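Long-range contacts in peptidoglycan glycosyltransferase (Atopobium parvulum, PDB 4OVD), which is a penicillin-binding protein that joins an N-terminal dimerisation domain to a C-terminal domain characteristic of penicillin-binding proteins: residues E226-A231 and I260-S265; S265-D270 and N283-S288. All blocks are in the same frame, centred on the assembly; numbering follows the deposited sequence.

Interaction 1 (E226-A231 and I260-S265); sequences ELQKKA and IYAAAS
The side-chain amide of Q228 lies against the strand backbone at A263 and pairs with both of its polar groups. OE1 of Q228 accepts from A263 N at 3.0 Å, in the amide's carbonyl plane and on a lone pair. NE2 of Q228 donates to A263 O at 2.9 Å in a nearly straight bond (165°), yet meets that carbonyl from above its plane, not along a lone pair. Because one bond needs an acceptor and the other a donor, they set which way round the amide lies; NE2 also bonds E232, further along the same helix. Q228 CG stands anti to the backbone N (chi1 178°), and a bend at chi2 brings the amide to the strand. OE1 of Q228 also passes 3.2 Å from A262 CA, and NE2 rests near the methyl of A264. Apolar contacts lie beside the amide. A262 CB touches L227 CG and, at 4.1 Å, A231 CB, while L227 CD2 leans on Y261 CB and the Y261 ring leads away to bond N254 and D524 through its hydroxyl. Y261 and A262 form a classic beta bulge opposite A252. The local axes of helix 226-231 and strand 262-265, parts of helix 225-242 and strand 260-266, approach to 7.4 Å at 30°. Strand 260-266 forms one edge of the five-stranded antiparallel sheet, next to strand 248-253, while F549 and A553 of helix 542-556 pack on L227.

Interaction 2 (S265-D270 and N283-S288); sequences SYPLPD and NLKLVS
K285 sets CB and CG against the side chain of S265, with K285 CG 3.8 Å from S265 CB and K285 CB still closer to the hydroxyl. Its CG is anti to the carbonyl carbon (chi1 -69°), and the chain beyond stays extended, which carries the ammonium on to the neighbouring peptide. There NZ of K285 donates to Y266 O at 2.9 Å, in the carbonyl plane and on a lone pair. The lysine crosses P267 at about a right angle, with NZ 3.6 Å from P267 CD; a weak bond to Q246 O gives the charge a second acceptor. P267 CB sits over one face of the Y266 ring, toward its rim. At the other end of the lysine, S265 OG accepts K285 N at 2.7 Å in a bent bond (131°) and also hydrogen-bonds S249 OG. L284 CD2 closes in on this buried hydroxyl at 3.7 Å. L284 is the N-cap residue, its O accepting from both V287 N and S288 N. In this domain of the penicillin-binding protein family the contact ties the end of edge strand 260-266, where a cis peptide leads into P267, to the N-terminus of the one-turn helix 285-288.

The two contacts follow one another along strand 260-266, with centres 12 Å apart. S265 belongs to both, but it meets its partner only in interaction 2. Direct packing also joins them: L284 CD2 of interaction 2 lies 3.8 Å from A264 CA and 4.2 Å from A263 C, the residue gripped by Q228 in interaction 1. Helix 225-242 provides another bridge, since E232, which bonds Q228, is also touched by L268, and Y266 packs on T236 and V239 farther along. S249 and I250 of strand 248-253 back interactions 2 and 1 respectively. Both are structural contacts at one edge of the five-stranded sheet, and neither involves a ligand.

Interaction 1 (E226-A231 and I260-S265)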
loop_
_atom_site.group_PDB
_atom_site.type_symbol
_atom_site.label_atom_id
_atom_site.label_comp_id
_atom_site.label_asym_id
_atom_site.label_seq_id
_atom_site.Cartn_x
_atom_site.Cartn_y
_atom_site.Cartn_z
ATOM N N GLU A 226 18.456 5.689 0.042
ATOM C CA GLU A 226 18.738 5.851 -1.395
ATOM C C GLU A 226 17.546 5.357 -2.255
ATOM O O GLU A 226 17.218 5.917 -3.297
ATOM C CB GLU A 226 20.031 5.116 -1.777
ATOM C CG GLU A 226 20.786 5.841 -2.868
ATOM C CD GLU A 226 21.275 7.222 -2.435
ATOM O OE1 GLU A 226 21.605 7.433 -1.236
ATOM O OE2 GLU A 226 21.351 8.115 -3.308
ATOM N N LEU A 227 16.856 4.321 -1.786
ATOM C CA LEU A 227 15.686 3.823 -2.494
ATOM C C LEU A 227 14.521 4.795 -2.314
ATOM O O LEU A 227 13.657 4.941 -3.159
ATOM C CB LEU A 227 15.322 2.443 -1.979
ATOM C CG LEU A 227 14.285 1.803 -2.867
ATOM C CD1 LEU A 227 14.811 1.773 -4.303
ATOM C CD2 LEU A 227 14.000 0.415 -2.317
ATOM N N GLN A 228 14.536 5.513 -1.226
ATOM C CA GLN A 228 13.490 6.480 -0.969
ATOM C C GLN A 228 13.631 7.604 -1.948
ATOM O O GLN A 228 12.664 8.097 -2.476
ATOM C CB GLN A 228 13.587 6.977 0.481
ATOM C CG GLN A 228 12.566 8.012 0.834
ATOM C CD GLN A 228 11.179 7.475 0.802
ATOM O OE1 GLN A 228 10.952 6.259 0.994
ATOM N NE2 GLN A 228 10.215 8.367 0.572
ATOM N N LYS A 229 14.857 7.977 -2.251
ATOM C CA LYS A 229 15.093 9.072 -3.190
ATOM C C LYS A 229 14.621 8.749 -4.596
ATOM O O LYS A 229 14.089 9.589 -5.314
ATOM C CB LYS A 229 16.596 9.364 -3.189
ATOM C CG LYS A 229 17.045 10.477 -4.101
ATOM C CD LYS A 229 18.575 10.500 -4.119
ATOM C CE LYS A 229 19.112 11.625 -4.975
ATOM N NZ LYS A 229 18.685 12.915 -4.360
ATOM N N LYS A 230 14.908 7.539 -5.028
ATOM C CA LYS A 230 14.442 7.052 -6.324
ATOM C C LYS A 230 12.931 6.980 -6.338
ATOM O O LYS A 230 12.314 7.337 -7.331
ATOM C CB LYS A 230 14.966 5.656 -6.597
ATOM C CG LYS A 230 16.473 5.562 -6.762
ATOM C CD LYS A 230 16.877 4.111 -6.995
ATOM C CE LYS A 230 18.372 3.973 -7.083
ATOM N NZ LYS A 230 18.807 4.798 -8.228
ATOM N N ALA A 231 12.325 6.457 -5.269
ATOM C CA ALA A 231 10.871 6.379 -5.219
ATOM C C ALA A 231 10.265 7.755 -5.448
ATOM O O ALA A 231 9.321 7.921 -6.235
ATOM C CB ALA A 231 10.396 5.824 -3.894
ATOM N N ILE A 260 8.977 -1.642 5.447
ATOM C CA ILE A 260 8.836 -0.755 4.280
ATOM C C ILE A 260 10.163 -0.146 3.878
ATOM O O ILE A 260 10.831 0.607 4.662
ATOM C CB ILE A 260 7.803 0.307 4.559
ATOM C CG1 ILE A 260 6.423 -0.359 4.761
ATOM C CG2 ILE A 260 7.705 1.307 3.384
ATOM C CD1 ILE A 260 5.426 0.533 5.503
ATOM N N TYR A 261 10.593 -0.483 2.670
ATOM C CA TYR A 261 11.848 -0.001 2.208
ATOM C C TYR A 261 11.781 1.406 1.712
ATOM O O TYR A 261 12.768 2.133 1.806
ATOM C CB TYR A 261 12.382 -0.841 1.081
ATOM C CG TYR A 261 12.544 -2.286 1.371
ATOM C CD1 TYR A 261 13.498 -2.732 2.289
ATOM C CD2 TYR A 261 11.858 -3.215 0.622
ATOM C CE1 TYR A 261 13.669 -4.079 2.532
ATOM C CE2 TYR A 261 12.036 -4.574 0.829
ATOM C CZ TYR A 261 12.958 -5.002 1.757
ATOM O OH TYR A 261 13.092 -6.339 1.919
ATOM N N ALA A 262 10.652 1.762 1.135
ATOM C CA ALA A 262 10.410 3.116 0.604
ATOM C C ALA A 262 8.933 3.372 0.422
ATOM O O ALA A 262 8.173 2.457 0.203
ATOM C CB ALA A 262 11.106 3.299 -0.714
ATOM N N ALA A 263 8.518 4.624 0.544
ATOM C CA ALA A 263 7.132 4.965 0.358
ATOM C C ALA A 263 6.966 6.445 0.176
ATOM O O ALA A 263 7.605 7.265 0.883
ATOM C CB ALA A 263 6.315 4.474 1.560
ATOM N N ALA A 264 6.105 6.822 -0.754
ATOM C CA ALA A 264 5.861 8.236 -0.985
ATOM C C ALA A 264 4.543 8.508 -1.675
ATOM O O ALA A 264 3.998 7.642 -2.327
ATOM C CB ALA A 264 7.008 8.825 -1.799
ATOM N N SER A 265 4.027 9.710 -1.458
ATOM C CA SER A 265 2.835 10.213 -2.085
ATOM C C SER A 265 3.168 11.590 -2.669
ATOM O O SER A 265 3.950 12.318 -2.136
ATOM C CB SER A 265 1.702 10.370 -1.037
ATOM O OG SER A 265 1.242 9.109 -0.697
#

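Interaction 2 (S265-D270 and N283-S288)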
loop_
_atom_site.group_PDB
_atom_site.type_symbol
_atom_site.label_atom_id
_atom_site.label_comp_id
_atom_site.label_asym_id
_atom_site.label_seq_id
_atom_site.Cartn_x
_atom_site.Cartn_y
_atom_site.Cartn_z
ATOM N N SER A 265 4.027 9.710 -1.458
ATOM C CA SER A 265 2.835 10.213 -2.085
ATOM C C SER A 265 3.168 11.590 -2.669
ATOM O O SER A 265 3.950 12.318 -2.136
ATOM C CB SER A 265 1.702 10.370 -1.037
ATOM O OG SER A 265 1.242 9.109 -0.697
ATOM N N TYR A 266 2.522 11.932 -3.750
ATOM C CA TYR A 266 2.698 13.173 -4.434
ATOM C C TYR A 266 1.379 13.871 -4.229
ATOM O O TYR A 266 0.331 13.248 -4.455
ATOM C CB TYR A 266 2.968 12.964 -5.938
ATOM C CG TYR A 266 3.221 14.239 -6.691
ATOM C CD1 TYR A 266 2.176 15.054 -7.069
ATOM C CD2 TYR A 266 4.511 14.637 -7.037
ATOM C CE1 TYR A 266 2.403 16.250 -7.732
ATOM C CE2 TYR A 266 4.739 15.835 -7.706
ATOM C CZ TYR A 266 3.683 16.633 -8.034
ATOM O OH TYR A 266 3.871 17.799 -8.720
ATOM N N PRO A 267 1.407 15.182 -3.881
ATOM C CA PRO A 267 2.588 16.043 -3.699
ATOM C C PRO A 267 3.458 15.743 -2.512
ATOM O O PRO A 267 2.970 15.305 -1.447
ATOM C CB PRO A 267 2.007 17.481 -3.556
ATOM C CG PRO A 267 0.531 17.355 -3.560
ATOM C CD PRO A 267 0.160 15.953 -4.015
ATOM N N LEU A 268 4.744 16.061 -2.679
ATOM C CA LEU A 268 5.745 15.854 -1.673
ATOM C C LEU A 268 5.999 17.192 -1.041
ATOM O O LEU A 268 5.741 18.223 -1.660
ATOM C CB LEU A 268 7.040 15.379 -2.300
ATOM C CG LEU A 268 7.125 13.935 -2.778
ATOM C CD1 LEU A 268 8.267 13.725 -3.777
ATOM C CD2 LEU A 268 7.303 13.058 -1.552
ATOM N N PRO A 269 6.454 17.202 0.201
ATOM C CA PRO A 269 6.726 18.520 0.801
ATOM C C PRO A 269 8.202 18.963 0.750
ATOM O O PRO A 269 9.088 18.134 0.570
ATOM C CB PRO A 269 6.423 18.274 2.253
ATOM C CG PRO A 269 6.887 16.883 2.466
ATOM C CD PRO A 269 6.622 16.131 1.176
ATOM N N ASP A 270 8.457 20.241 1.031
ATOM C CA ASP A 270 9.830 20.762 1.109
ATOM C C ASP A 270 9.941 21.913 2.107
ATOM O O ASP A 270 8.985 22.680 2.292
ATOM C CB ASP A 270 10.332 21.259 -0.239
ATOM C CG ASP A 270 9.683 22.557 -0.655
ATOM O OD1 ASP A 270 8.479 22.719 -0.349
ATOM O OD2 ASP A 270 10.373 23.393 -1.297
ATOM N N ASN A 283 0.926 14.069 4.565
ATOM C CA ASN A 283 0.283 12.792 4.697
ATOM C C ASN A 283 0.876 11.811 3.694
ATOM O O ASN A 283 1.439 12.224 2.700
ATOM C CB ASN A 283 -1.155 12.923 4.256
ATOM C CG ASN A 283 -1.952 13.821 5.156
ATOM O OD1 ASN A 283 -1.947 13.659 6.384
ATOM N ND2 ASN A 283 -2.685 14.748 4.548
ATOM N N LEU A 284 0.746 10.518 3.970
ATOM C CA LEU A 284 1.054 9.504 2.972
ATOM C C LEU A 284 -0.323 9.121 2.491
ATOM O O LEU A 284 -1.150 8.522 3.250
ATOM C CB LEU A 284 1.665 8.222 3.526
ATOM C CG LEU A 284 3.100 7.909 3.447
ATOM C CD1 LEU A 284 3.228 6.464 3.923
ATOM C CD2 LEU A 284 3.502 8.068 1.990
ATOM N N LYS A 285 -0.602 9.401 1.246
ATOM C CA LYS A 285 -1.920 9.080 0.705
ATOM C C LYS A 285 -2.280 7.610 0.847
ATOM O O LYS A 285 -3.429 7.294 1.093
ATOM C CB LYS A 285 -2.034 9.544 -0.737
ATOM C CG LYS A 285 -2.052 11.063 -0.857
ATOM C CD LYS A 285 -2.214 11.502 -2.304
ATOM C CE LYS A 285 -2.528 13.001 -2.330
ATOM N NZ LYS A 285 -2.454 13.479 -3.719
ATOM N N LEU A 286 -1.315 6.712 0.664
ATOM C CA LEU A 286 -1.565 5.265 0.853
ATOM C C LEU A 286 -2.247 4.850 2.113
ATOM O O LEU A 286 -2.787 3.756 2.215
ATOM C CB LEU A 286 -0.228 4.526 0.925
ATOM C CG LEU A 286 0.490 4.529 -0.390
ATOM C CD1 LEU A 286 1.905 4.104 -0.208
ATOM C CD2 LEU A 286 -0.234 3.575 -1.309
ATOM N N VAL A 287 -1.993 5.609 3.134
ATOM C CA VAL A 287 -2.514 5.412 4.495
ATOM C C VAL A 287 -3.745 6.168 4.840
ATOM O O VAL A 287 -4.712 5.670 5.492
ATOM C CB VAL A 287 -1.373 5.881 5.465
ATOM C CG1 VAL A 287 -1.792 5.809 6.882
ATOM C CG2 VAL A 287 -0.144 4.990 5.264
ATOM N N SER A 288 -3.721 7.436 4.495
ATOM C CA SER A 288 -4.809 8.278 4.877
ATOM C C SER A 288 -5.804 8.642 3.816
ATOM O O SER A 288 -6.748 9.271 4.145
ATOM C CB SER A 288 -4.217 9.542 5.523
ATOM O OG SER A 288 -3.363 10.120 4.573
#